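Side-chain contact in alkylhydroperoxidase AhpD core: uncharacterized peroxidase-related protein (PDB 2PRR), which is an uncharacterized member of the carboxymuconolactone decarboxylase family and probably acts as an AhpD-like alkylhydroperoxidase: residues D[135-138]-D[139-142]. Sequence-based numbering, arbitrary orientation.
Sequences CKAS and HEVN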
loop_
_atom_site.group_PDB
_atom_site.type_symbol
_atom_site.label_atom_id
_atom_site.label_comp_id
_atom_site.label_asym_id
_atom_site.label_seq_id
_atom_site.Cartn_x
_atom_site.Cartn_y
_atom_site.Cartn_z
ATOM N N CYS D 135 -0.967 15.878 2.182
ATOM C CA CYS D 135 -0.502 15.408 0.895
ATOM C C CYS D 135 -1.049 14.031 0.557
ATOM O O CYS D 135 -1.618 13.879 -0.489
ATOM C CB CYS D 135 1.022 15.382 0.865
ATOM S SG CYS D 135 1.731 14.913 -0.708
ATOM N N LYS D 136 -0.945 13.056 1.459
ATOM C CA LYS D 136 -1.386 11.668 1.158
ATOM C C LYS D 136 -2.620 11.105 1.880
ATOM O O LYS D 136 -3.104 10.032 1.514
ATOM C CB LYS D 136 -0.249 10.694 1.466
ATOM C CG LYS D 136 1.041 10.912 0.693
ATOM C CD LYS D 136 0.946 10.632 -0.816
ATOM C CE LYS D 136 2.313 11.026 -1.468
ATOM N NZ LYS D 136 2.449 10.872 -2.968
ATOM N N ALA D 137 -3.106 11.754 2.922
ATOM C CA ALA D 137 -4.296 11.266 3.601
ATOM C C ALA D 137 -5.065 12.399 4.247
ATOM O O ALA D 137 -5.368 12.366 5.442
ATOM C CB ALA D 137 -3.912 10.204 4.622
ATOM N N SER D 138 -5.390 13.411 3.436
ATOM C CA SER D 138 -6.111 14.600 3.901
ATOM C C SER D 138 -7.463 14.231 4.514
ATOM O O SER D 138 -7.890 14.842 5.492
ATOM C CB SER D 138 -6.296 15.596 2.764
ATOM O OG SER D 138 -7.011 15.032 1.685
ATOM N N HIS D 139 -8.123 13.202 3.973
ATOM C CA HIS D 139 -9.413 12.793 4.498
ATOM C C HIS D 139 -9.337 12.341 5.949
ATOM O O HIS D 139 -10.367 12.211 6.598
ATOM C CB HIS D 139 -10.000 11.671 3.665
ATOM C CG HIS D 139 -9.298 10.372 3.826
ATOM N ND1 HIS D 139 -8.032 10.150 3.338
ATOM C CD2 HIS D 139 -9.699 9.209 4.388
ATOM C CE1 HIS D 139 -7.677 8.905 3.609
ATOM N NE2 HIS D 139 -8.673 8.316 4.241
ATOM N N GLU D 140 -8.131 12.095 6.454
ATOM C CA GLU D 140 -7.942 11.644 7.818
ATOM C C GLU D 140 -7.574 12.755 8.762
ATOM O O GLU D 140 -7.467 12.527 9.956
ATOM C CB GLU D 140 -6.895 10.523 7.876
ATOM C CG GLU D 140 -7.428 9.150 7.449
ATOM C CD GLU D 140 -6.366 8.048 7.513
ATOM O OE1 GLU D 140 -5.182 8.360 7.753
ATOM O OE2 GLU D 140 -6.704 6.862 7.304
ATOM N N VAL D 141 -7.400 13.965 8.239
ATOM C CA VAL D 141 -7.035 15.088 9.071
ATOM C C VAL D 141 -8.107 15.347 10.115
ATOM O O VAL D 141 -9.270 15.510 9.774
ATOM C CB VAL D 141 -6.844 16.363 8.247
ATOM C CG1 VAL D 141 -6.707 17.538 9.147
ATOM C CG2 VAL D 141 -5.634 16.231 7.354
ATOM N N ASN D 142 -7.690 15.419 11.377
ATOM C CA ASN D 142 -8.582 15.637 12.527
ATOM C C ASN D 142 -8.068 16.761 13.464
ATOM O O ASN D 142 -7.062 17.412 13.167
ATOM C CB ASN D 142 -8.743 14.317 13.282
ATOM C CG ASN D 142 -7.436 13.757 13.747
ATOM O OD1 ASN D 142 -6.435 14.448 13.844
ATOM N ND2 ASN D 142 -7.431 12.493 14.024
#
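A short 3-10 turn at Ser138-Glu140 links helix 122-137 to helix 143-151, and the contact between Ala137-Ser138 and His139-Val141 is that turn. Two successive i to i+3 backbone bonds define it. Glu140 N donates to Ala137 O at 3.0 Å, and Val141 N donates to Ser138 O at 2.9 Å. The second bond is fairly straight, with an N-H...O angle of 165°.

The side chains of Ala137, His139 and Glu140 gather beside the turn. The imidazole of His139 folds back toward the backbone of Ala137, with ND1 3.8 Å from Ala137 C. A chi1 of 71° allows this, since it places CG between the backbone N and the carbonyl carbon. CE1 reaches the methyl CB of Ala137 at 4.1 Å. Glu140 CG sits over one face of the same ring, displaced toward its rim. The Glu140 chain runs extended from there, and its OE1 passes the Ala137 methyl.

Ser138 is buried, and its OG is hydrogen-bonded to Asn177 of a second subunit, whose Arg174 packs on the same serine and also bonds to Cys135 O. His139 O is held by Asn114 of a third subunit, so the turn takes part in the assembly. Asn142 is the N-cap of helix 143-151, and its own N bonds to the Asp145 carboxylate. Val141 lies alongside the second turn bond, its CG2 methyl 3.2 Å from Ser138 O.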